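Local atomic coordinates of acyl-CoA synthetase (AMP-forming)/AMP-acid ligase II-like protein (Dyadobacter fermentans, PDB entry 4GS5), a protein that probably acts as an acyl-CoA ligase of the ATP-dependent AMP-binding family, with medium-chain fatty acids as the likely substrates. Residues Met4-Gly9 with Trp104-Glu110; Gln209-Asp213 with Val236-Asn241; Val272-Ile278 with Arg311-Ile316. All coordinates share one frame; numbering follows the deposited sequence.

Overall arrangement
The three contacts follow one another along the chain and mark separate parts of an AMP-binding enzyme. Interaction 1 pairs the N-terminal strand with strand 105-109 at one margin of the large N-terminal region. Interaction 2 lies in the antiparallel strands that follow, its centre about 37 Å from that of interaction 1. Interaction 3 joins two helices in the C-terminal part, about 40 Å from interaction 2 and about 61 Å from interaction 1 (centre to centre), on the opposite side of the chain's centre from interaction 1. None of them touch. Separate 1,2-ethanediol molecules, probably from the crystallisation liquor, lie about 6 Å from the E110 side chain and about 5 Å from that of N241.

Interaction 1: residues Met4-Gly9 with Trp104-Glu110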
loop_
_atom_site.group_PDB
_atom_site.type_symbol
_atom_site.label_atom_id
_atom_site.label_comp_id
_atom_site.label_asym_id
_atom_site.label_seq_id
_atom_site.Cartn_x
_atom_site.Cartn_y
_atom_site.Cartn_z
HETATM N N MSE A 4 30.800 -8.290 2.791
HETATM C CA MSE A 4 29.364 -8.299 2.493
HETATM C C MSE A 4 28.646 -7.022 2.928
HETATM O O MSE A 4 27.413 -6.955 2.889
HETATM C CB MSE A 4 28.676 -9.530 3.096
HETATM C CG MSE A 4 28.398 -10.618 2.068
HETATM SE SE MSE A 4 30.035 -11.123 1.121
HETATM C CE MSE A 4 29.260 -11.835 -0.522
ATOM N N ILE A 5 29.420 -6.022 3.343
ATOM C CA ILE A 5 28.882 -4.697 3.646
ATOM C C ILE A 5 29.840 -3.581 3.239
ATOM O O ILE A 5 31.056 -3.706 3.378
ATOM C CB ILE A 5 28.520 -4.529 5.138
ATOM C CG1 ILE A 5 29.761 -4.626 6.019
ATOM C CG2 ILE A 5 27.501 -5.560 5.566
ATOM C CD1 ILE A 5 29.440 -4.507 7.501
ATOM N N TRP A 6 29.284 -2.493 2.722
ATOM C CA TRP A 6 30.069 -1.304 2.408
ATOM C C TRP A 6 29.579 -0.130 3.259
ATOM O O TRP A 6 28.392 0.209 3.244
ATOM C CB TRP A 6 29.967 -0.986 0.913
ATOM C CG TRP A 6 30.753 0.213 0.468
ATOM C CD1 TRP A 6 32.110 0.386 0.546
ATOM C CD2 TRP A 6 30.233 1.400 -0.148
ATOM N NE1 TRP A 6 32.460 1.614 0.032
ATOM C CE2 TRP A 6 31.332 2.251 -0.405
ATOM C CE3 TRP A 6 28.947 1.827 -0.500
ATOM C CZ2 TRP A 6 31.175 3.508 -0.998
ATOM C CZ3 TRP A 6 28.798 3.075 -1.087
ATOM C CH2 TRP A 6 29.903 3.900 -1.330
ATOM N N THR A 7 30.485 0.475 4.020
ATOM C CA THR A 7 30.110 1.569 4.916
ATOM C C THR A 7 30.407 2.925 4.286
ATOM O O THR A 7 31.503 3.162 3.789
ATOM C CB THR A 7 30.821 1.460 6.280
ATOM O OG1 THR A 7 30.469 0.219 6.905
ATOM C CG2 THR A 7 30.409 2.616 7.196
ATOM N N THR A 8 29.426 3.818 4.307
ATOM C CA THR A 8 29.577 5.100 3.634
ATOM C C THR A 8 28.824 6.239 4.317
ATOM O O THR A 8 28.171 6.055 5.354
ATOM C CB THR A 8 29.179 5.007 2.124
ATOM O OG1 THR A 8 29.628 6.179 1.433
ATOM C CG2 THR A 8 27.664 4.860 1.950
ATOM N N GLY A 9 28.920 7.420 3.724
ATOM C CA GLY A 9 28.376 8.628 4.312
ATOM C C GLY A 9 28.706 9.817 3.436
ATOM O O GLY A 9 29.468 9.690 2.466
ATOM N N TRP A 104 23.471 10.704 7.811
ATOM C CA TRP A 104 23.450 9.422 8.493
ATOM C C TRP A 104 24.742 8.682 8.211
ATOM O O TRP A 104 25.407 8.955 7.221
ATOM C CB TRP A 104 22.305 8.556 7.987
ATOM C CG TRP A 104 20.923 9.047 8.283
ATOM C CD1 TRP A 104 20.557 10.111 9.063
ATOM C CD2 TRP A 104 19.711 8.483 7.770
ATOM N NE1 TRP A 104 19.178 10.230 9.074
ATOM C CE2 TRP A 104 18.640 9.244 8.285
ATOM C CE3 TRP A 104 19.432 7.399 6.930
ATOM C CZ2 TRP A 104 17.303 8.954 7.988
ATOM C CZ3 TRP A 104 18.092 7.107 6.632
ATOM C CH2 TRP A 104 17.052 7.892 7.157
ATOM N N GLU A 105 25.081 7.732 9.074
ATOM C CA GLU A 105 26.057 6.716 8.722
ATOM C C GLU A 105 25.301 5.603 7.995
ATOM O O GLU A 105 24.372 5.021 8.550
ATOM C CB GLU A 105 26.702 6.154 9.982
ATOM C CG GLU A 105 27.740 5.077 9.718
ATOM C CD GLU A 105 28.207 4.393 10.991
ATOM O OE1 GLU A 105 29.049 3.474 10.893
ATOM O OE2 GLU A 105 27.740 4.772 12.087
ATOM N N LEU A 106 25.686 5.308 6.756
ATOM C CA LEU A 106 24.999 4.276 5.984
ATOM C C LEU A 106 25.784 2.972 5.978
ATOM O O LEU A 106 26.972 2.947 5.625
ATOM C CB LEU A 106 24.744 4.735 4.542
ATOM C CG LEU A 106 23.930 6.013 4.362
ATOM C CD1 LEU A 106 23.965 6.482 2.925
ATOM C CD2 LEU A 106 22.497 5.773 4.807
ATOM N N THR A 107 25.120 1.891 6.373
ATOM C CA THR A 107 25.676 0.554 6.219
ATOM C C THR A 107 24.938 -0.163 5.098
ATOM O O THR A 107 23.780 -0.545 5.243
ATOM C CB THR A 107 25.553 -0.268 7.507
ATOM O OG1 THR A 107 26.319 0.350 8.541
ATOM C CG2 THR A 107 26.050 -1.699 7.286
ATOM N N VAL A 108 25.605 -0.333 3.967
ATOM C CA VAL A 108 24.946 -0.884 2.808
ATOM C C VAL A 108 25.252 -2.365 2.708
ATOM O O VAL A 108 26.418 -2.760 2.692
ATOM C CB VAL A 108 25.401 -0.181 1.516
ATOM C CG1 VAL A 108 24.593 -0.690 0.328
ATOM C CG2 VAL A 108 25.265 1.331 1.663
ATOM N N THR A 109 24.206 -3.181 2.641
ATOM C CA THR A 109 24.377 -4.623 2.498
ATOM C C THR A 109 23.689 -5.112 1.226
ATOM O O THR A 109 22.827 -4.421 0.683
ATOM C CB THR A 109 23.801 -5.380 3.703
ATOM O OG1 THR A 109 24.187 -6.757 3.625
ATOM C CG2 THR A 109 22.301 -5.306 3.690
ATOM N N GLU A 110 24.077 -6.292 0.749
ATOM C CA GLU A 110 23.443 -6.869 -0.427
ATOM C C GLU A 110 22.029 -7.260 -0.056
ATOM O O GLU A 110 21.796 -7.837 1.008
ATOM C CB GLU A 110 24.232 -8.074 -0.964
ATOM C CG GLU A 110 25.708 -7.773 -1.161
ATOM C CD GLU A 110 26.433 -8.763 -2.072
ATOM O OE1 GLU A 110 25.946 -9.902 -2.264
ATOM O OE2 GLU A 110 27.506 -8.391 -2.597
#
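The indole of W6 meets V108 obliquely, CE3 standing 4.3 Å from V108 CG2. One face of the ring carries T8 CB from its own strand, 3.7 Å above the plane and offset toward the rim. P19 and Q16 of the following loop, with A27 and Y28 of helix 22-36, also touch the indole. The ring of W104 turns away from the strand 5-8 side and meets F126 with the planes at about 65°, while its NE1 is hydrogen-bonded to L75 O. Beyond the rings, T8 and L106 lie side by side and point the same way, T8 CG2 resting 3.9 Å from L106 CB. T8 OG1 stands anti to the backbone N (chi1 -167°), which leaves CG2 to face L106 while the hydroxyl hydrogen-bonds to Q16 OE1.

Strand 5-8 runs antiparallel to 105-109 and is an outermost strand within the chain; 105-109 bonds on its other side to strand 80-83, within the alpha/beta region of the AMP-binding fold. W6 with V108 and T8 with L106 are the hydrogen-bonded pairs. W6 N reaches V108 O at 2.9 Å, in the carbonyl plane, and T8 N reaches L106 O likewise. The return bonds, V108 N to W6 O and L106 N to T8 O, come in tilted by nearly 30° from that plane. T7 and T107 make a non-hydrogen-bonded pair on the other face, where T107 also touches F124. Carbon-to-oxygen contacts add to the ladder, I5 CA lying 3.3 Å from V108 O. At the first modelled residue the T109 hydroxyl gives a weak bond, OG1 to O of the selenomethionine M4 at 3.3 Å. The carboxylate of E110 is held by N21 ND2 through OE2.

Interaction 2: residues Gln209-Asp213 with Val236-Asn241; sequences QYGVD and VEIHGN
Strands 209-212 and 230-238 belong to the antiparallel beta region of this AMP-binding enzyme, and they meet as next-but-one neighbours: strand 217-221 runs between them, bonded to G211 through H219. The two short segments therefore share no hydrogen bond. Their axes approach to 8.1 Å and run at 122°, so the contact is made by side chains reaching past the intervening strand.

The apolar contacts centre on CD1 of I238. It touches the Y210 ring obliquely at CD1 (4.0 Å), rests against the G211 backbone at CA (3.9 Å) and meets V212 CG1. The V212 side chain runs counter to those of V236 and I238 as it passes them, and the closest of these methyl contacts is V212 CG1 to V236 CG2 at 3.7 Å. F243 of strand 242-248 touches both V236 and I238, and the Y210 ring stacks with F204.

The polar end of Y210 reaches the turn after strand 230-238. With chi1 at 49°, CG sits between the backbone N and carbonyl carbon, and the ring leans over toward G240 and N241. The hydroxyl ends against carbon: Y210 OH is 3.2 Å from N241 CA and 3.4 Å from N241 CB.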
loop_
_atom_site.group_PDB
_atom_site.type_symbol
_atom_site.label_atom_id
_atom_site.label_comp_id
_atom_site.label_asym_id
_atom_site.label_seq_id
_atom_site.Cartn_x
_atom_site.Cartn_y
_atom_site.Cartn_z
ATOM N N GLN A 209 -0.177 18.029 0.925
ATOM C CA GLN A 209 -1.550 18.534 0.882
ATOM C C GLN A 209 -2.423 17.382 0.393
ATOM O O GLN A 209 -2.002 16.606 -0.477
ATOM C CB GLN A 209 -1.668 19.741 -0.059
ATOM C CG GLN A 209 -0.850 20.953 0.376
ATOM C CD GLN A 209 0.311 21.248 -0.568
ATOM O OE1 GLN A 209 1.476 21.270 -0.157
ATOM N NE2 GLN A 209 -0.003 21.477 -1.844
ATOM N N TYR A 210 -3.626 17.265 0.949
ATOM C CA TYR A 210 -4.469 16.082 0.720
ATOM C C TYR A 210 -5.948 16.445 0.672
ATOM O O TYR A 210 -6.360 17.498 1.162
ATOM C CB TYR A 210 -4.222 15.020 1.801
ATOM C CG TYR A 210 -4.260 15.585 3.209
ATOM C CD1 TYR A 210 -5.469 15.740 3.880
ATOM C CD2 TYR A 210 -3.092 15.978 3.859
ATOM C CE1 TYR A 210 -5.518 16.270 5.162
ATOM C CE2 TYR A 210 -3.132 16.510 5.151
ATOM C CZ TYR A 210 -4.348 16.644 5.790
ATOM O OH TYR A 210 -4.402 17.168 7.058
ATOM N N GLY A 211 -6.739 15.570 0.064
ATOM C CA GLY A 211 -8.175 15.788 -0.063
ATOM C C GLY A 211 -8.752 14.619 -0.838
ATOM O O GLY A 211 -8.016 13.697 -1.176
ATOM N N VAL A 212 -10.049 14.650 -1.125
ATOM C CA VAL A 212 -10.670 13.608 -1.941
ATOM C C VAL A 212 -11.407 14.232 -3.125
ATOM O O VAL A 212 -11.842 15.368 -3.046
ATOM C CB VAL A 212 -11.657 12.738 -1.114
ATOM C CG1 VAL A 212 -10.907 11.935 -0.056
ATOM C CG2 VAL A 212 -12.717 13.614 -0.467
ATOM N N ASP A 213 -11.527 13.493 -4.223
ATOM C CA ASP A 213 -12.322 13.943 -5.351
ATOM C C ASP A 213 -13.786 13.609 -5.076
ATOM O O ASP A 213 -14.139 13.211 -3.960
ATOM C CB ASP A 213 -11.850 13.282 -6.652
ATOM C CG ASP A 213 -12.004 11.777 -6.629
ATOM O OD1 ASP A 213 -12.654 11.253 -5.696
ATOM O OD2 ASP A 213 -11.478 11.107 -7.543
ATOM N N VAL A 236 -11.112 6.511 0.547
ATOM C CA VAL A 236 -10.599 6.738 1.893
ATOM C C VAL A 236 -11.579 7.550 2.734
ATOM O O VAL A 236 -12.475 8.189 2.217
ATOM C CB VAL A 236 -9.226 7.479 1.879
ATOM C CG1 VAL A 236 -8.197 6.709 1.005
ATOM C CG2 VAL A 236 -9.372 8.916 1.373
ATOM N N GLU A 237 -11.386 7.532 4.039
ATOM C CA GLU A 237 -12.043 8.504 4.888
ATOM C C GLU A 237 -10.962 9.284 5.593
ATOM O O GLU A 237 -10.143 8.706 6.306
ATOM C CB GLU A 237 -12.941 7.807 5.905
ATOM C CG GLU A 237 -14.283 7.400 5.345
ATOM C CD GLU A 237 -15.276 8.556 5.302
ATOM O OE1 GLU A 237 -14.932 9.666 5.775
ATOM O OE2 GLU A 237 -16.402 8.351 4.796
ATOM N N ILE A 238 -10.939 10.594 5.376
ATOM C CA ILE A 238 -9.976 11.453 6.061
ATOM C C ILE A 238 -10.438 11.796 7.489
ATOM O O ILE A 238 -11.615 12.042 7.721
ATOM C CB ILE A 238 -9.644 12.715 5.217
ATOM C CG1 ILE A 238 -8.862 12.293 3.960
ATOM C CG2 ILE A 238 -8.835 13.728 6.021
ATOM C CD1 ILE A 238 -8.599 13.393 2.978
ATOM N N HIS A 239 -9.504 11.784 8.434
ATOM C CA HIS A 239 -9.785 12.164 9.823
ATOM C C HIS A 239 -8.672 13.090 10.312
ATOM O O HIS A 239 -7.583 12.629 10.692
ATOM C CB HIS A 239 -9.800 10.926 10.722
ATOM C CG HIS A 239 -10.858 9.932 10.376
ATOM N ND1 HIS A 239 -10.604 8.797 9.630
ATOM C CD2 HIS A 239 -12.174 9.892 10.677
ATOM C CE1 HIS A 239 -11.720 8.108 9.487
ATOM N NE2 HIS A 239 -12.691 8.756 10.107
ATOM N N GLY A 240 -8.912 14.390 10.279
ATOM C CA GLY A 240 -7.840 15.323 10.579
ATOM C C GLY A 240 -6.682 15.048 9.625
ATOM O O GLY A 240 -6.900 14.775 8.445
ATOM N N ASN A 241 -5.451 15.084 10.123
ATOM C CA ASN A 241 -4.286 14.890 9.260
ATOM C C ASN A 241 -3.888 13.430 9.002
ATOM O O ASN A 241 -2.704 13.093 8.997
ATOM C CB ASN A 241 -3.088 15.652 9.823
ATOM C CG ASN A 241 -2.466 14.949 11.010
ATOM O OD1 ASN A 241 -3.151 14.250 11.768
ATOM N ND2 ASN A 241 -1.156 15.119 11.173
#

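Interaction 3: residues Val272-Ile278 with Arg311-Ile316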
loop_
_atom_site.group_PDB
_atom_site.type_symbol
_atom_site.label_atom_id
_atom_site.label_comp_id
_atom_site.label_asym_id
_atom_site.label_seq_id
_atom_site.Cartn_x
_atom_site.Cartn_y
_atom_site.Cartn_z
ATOM N N VAL A 272 -25.305 -19.038 -0.731
ATOM C CA VAL A 272 -26.729 -19.344 -0.770
ATOM C C VAL A 272 -27.106 -20.033 -2.082
ATOM O O VAL A 272 -27.765 -21.068 -2.070
ATOM C CB VAL A 272 -27.589 -18.089 -0.574
ATOM C CG1 VAL A 272 -29.050 -18.382 -0.918
ATOM C CG2 VAL A 272 -27.446 -17.574 0.853
ATOM N N PHE A 273 -26.692 -19.460 -3.211
ATOM C CA PHE A 273 -26.927 -20.093 -4.514
ATOM C C PHE A 273 -26.410 -21.531 -4.548
ATOM O O PHE A 273 -27.138 -22.452 -4.916
ATOM C CB PHE A 273 -26.262 -19.294 -5.635
ATOM C CG PHE A 273 -27.101 -18.165 -6.158
ATOM C CD1 PHE A 273 -27.451 -17.106 -5.341
ATOM C CD2 PHE A 273 -27.512 -18.151 -7.478
ATOM C CE1 PHE A 273 -28.216 -16.064 -5.831
ATOM C CE2 PHE A 273 -28.278 -17.118 -7.972
ATOM C CZ PHE A 273 -28.630 -16.072 -7.151
ATOM N N HIS A 274 -25.147 -21.718 -4.172
ATOM C CA HIS A 274 -24.545 -23.054 -4.170
ATOM C C HIS A 274 -25.393 -24.009 -3.339
ATOM O O HIS A 274 -25.693 -25.128 -3.766
ATOM C CB HIS A 274 -23.112 -23.005 -3.624
ATOM C CG HIS A 274 -22.572 -24.342 -3.214
ATOM N ND1 HIS A 274 -22.719 -24.846 -1.939
ATOM C CD2 HIS A 274 -21.883 -25.276 -3.910
ATOM C CE1 HIS A 274 -22.145 -26.034 -1.868
ATOM N NE2 HIS A 274 -21.630 -26.319 -3.050
ATOM N N HIS A 275 -25.785 -23.549 -2.154
ATOM C CA HIS A 275 -26.575 -24.353 -1.228
ATOM C C HIS A 275 -27.935 -24.748 -1.801
ATOM O O HIS A 275 -28.485 -25.789 -1.439
ATOM C CB HIS A 275 -26.763 -23.611 0.099
ATOM C CG HIS A 275 -27.602 -24.355 1.093
ATOM N ND1 HIS A 275 -28.885 -23.972 1.420
ATOM C CD2 HIS A 275 -27.340 -25.463 1.828
ATOM C CE1 HIS A 275 -29.378 -24.810 2.313
ATOM N NE2 HIS A 275 -28.461 -25.724 2.578
ATOM N N LEU A 276 -28.473 -23.910 -2.685
ATOM C CA LEU A 276 -29.756 -24.191 -3.328
ATOM C C LEU A 276 -29.595 -24.748 -4.742
ATOM O O LEU A 276 -30.584 -24.973 -5.444
ATOM C CB LEU A 276 -30.642 -22.939 -3.356
ATOM C CG LEU A 276 -31.551 -22.693 -2.148
ATOM C CD1 LEU A 276 -30.754 -22.682 -0.852
ATOM C CD2 LEU A 276 -32.321 -21.391 -2.316
ATOM N N ASN A 277 -28.351 -24.967 -5.157
ATOM C CA ASN A 277 -28.066 -25.480 -6.494
ATOM C C ASN A 277 -28.671 -24.618 -7.612
ATOM O O ASN A 277 -29.294 -25.127 -8.545
ATOM C CB ASN A 277 -28.520 -26.939 -6.620
ATOM C CG ASN A 277 -28.192 -27.539 -7.976
ATOM O OD1 ASN A 277 -29.088 -27.818 -8.777
ATOM N ND2 ASN A 277 -26.902 -27.728 -8.246
ATOM N N ILE A 278 -28.485 -23.307 -7.503
ATOM C CA ILE A 278 -28.907 -22.384 -8.542
ATOM C C ILE A 278 -27.713 -22.073 -9.429
ATOM O O ILE A 278 -26.716 -21.514 -8.966
ATOM C CB ILE A 278 -29.436 -21.083 -7.934
ATOM C CG1 ILE A 278 -30.575 -21.387 -6.958
ATOM C CG2 ILE A 278 -29.908 -20.137 -9.021
ATOM C CD1 ILE A 278 -31.190 -20.155 -6.327
ATOM N N ARG A 311 -37.634 -19.350 -2.041
ATOM C CA ARG A 311 -36.602 -20.010 -1.246
ATOM C C ARG A 311 -35.354 -19.134 -1.197
ATOM O O ARG A 311 -34.752 -18.940 -0.142
ATOM C CB ARG A 311 -36.231 -21.380 -1.824
ATOM C CG ARG A 311 -37.160 -22.519 -1.432
ATOM C CD ARG A 311 -36.459 -23.871 -1.559
ATOM N NE ARG A 311 -35.476 -24.070 -0.494
ATOM C CZ ARG A 311 -34.780 -25.189 -0.306
ATOM N NH1 ARG A 311 -34.950 -26.224 -1.120
ATOM N NH2 ARG A 311 -33.910 -25.273 0.695
ATOM N N LEU A 312 -34.967 -18.612 -2.354
ATOM C CA LEU A 312 -33.742 -17.838 -2.456
ATOM C C LEU A 312 -33.833 -16.612 -1.566
ATOM O O LEU A 312 -32.948 -16.351 -0.743
ATOM C CB LEU A 312 -33.505 -17.407 -3.897
ATOM C CG LEU A 312 -32.370 -16.397 -4.007
ATOM C CD1 LEU A 312 -31.040 -17.053 -3.628
ATOM C CD2 LEU A 312 -32.334 -15.812 -5.407
ATOM N N THR A 313 -34.908 -15.861 -1.753
ATOM C CA THR A 313 -35.147 -14.646 -0.993
ATOM C C THR A 313 -35.062 -14.903 0.511
ATOM O O THR A 313 -34.383 -14.169 1.238
ATOM C CB THR A 313 -36.516 -14.043 -1.347
ATOM O OG1 THR A 313 -36.490 -13.573 -2.702
ATOM C CG2 THR A 313 -36.863 -12.887 -0.412
ATOM N N ALA A 314 -35.744 -15.950 0.969
ATOM C CA ALA A 314 -35.781 -16.275 2.393
ATOM C C ALA A 314 -34.416 -16.695 2.941
ATOM O O ALA A 314 -34.007 -16.254 4.019
ATOM C CB ALA A 314 -36.837 -17.356 2.677
ATOM N N GLU A 315 -33.714 -17.551 2.207
ATOM C CA GLU A 315 -32.396 -18.016 2.639
ATOM C C GLU A 315 -31.404 -16.858 2.760
ATOM O O GLU A 315 -30.606 -16.813 3.700
ATOM C CB GLU A 315 -31.858 -19.099 1.693
ATOM C CG GLU A 315 -30.362 -19.377 1.820
ATOM C CD GLU A 315 -30.001 -20.247 3.013
ATOM O OE1 GLU A 315 -30.873 -20.463 3.886
ATOM O OE2 GLU A 315 -28.839 -20.719 3.070
ATOM N N ILE A 316 -31.467 -15.920 1.815
ATOM C CA ILE A 316 -30.592 -14.750 1.835
ATOM C C ILE A 316 -30.874 -13.912 3.075
ATOM O O ILE A 316 -29.956 -13.529 3.805
ATOM C CB ILE A 316 -30.764 -13.881 0.565
ATOM C CG1 ILE A 316 -30.125 -14.581 -0.638
ATOM C CG2 ILE A 316 -30.096 -12.529 0.749
ATOM C CD1 ILE A 316 -30.150 -13.762 -1.920
#
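Helices 262-276 and 306-319 pack together in the C-terminal part of the enzyme, V272 and F273 of the first, with I278 just beyond its end, closing round L312 of the second, and strand 295-301 touching the same cluster through I300. The segment axes cross at 131° and approach to 10.3 Å, and side chains from both segments fill the space between them. L312 CG runs anti to the backbone N (chi1 170°), which carries its methyls in among the residues of the other segment. L312 CD1 meets V272 CG1 at 3.6 Å and the F273 ring obliquely at CE1 (3.7 Å). I278 crosses L312 at about a right angle, CD1 to CD1 at 4.1 Å. L312 CD2 adds to the grip on F273, whose ring also stacks with F282. Further along, V272 CG1 touches I316 CG1.

The first helix ends in a Schellman motif: N277, with positive phi, leaves the helix, while I278 N bonds back to F273 O and N277 N to H274 O. This turn swings I278 back beside F273, onto L312. L276, just before N277, lays CD2 against L312 CA at 3.8 Å and places CG over one face of the R311 guanidinium.

At the outer edge the H275 imidazole and the E315 carboxylate have planes 20° apart. H275 ND1 stands 3.6 Å from E315 OE2 without forming a hydrogen bond, and ND1 is buried with no partner. The helices are thus joined by apolar packing; E315 would probably favour a protonated H275, with R311 NH2, 5.2 Å from H275 ND1, working against it.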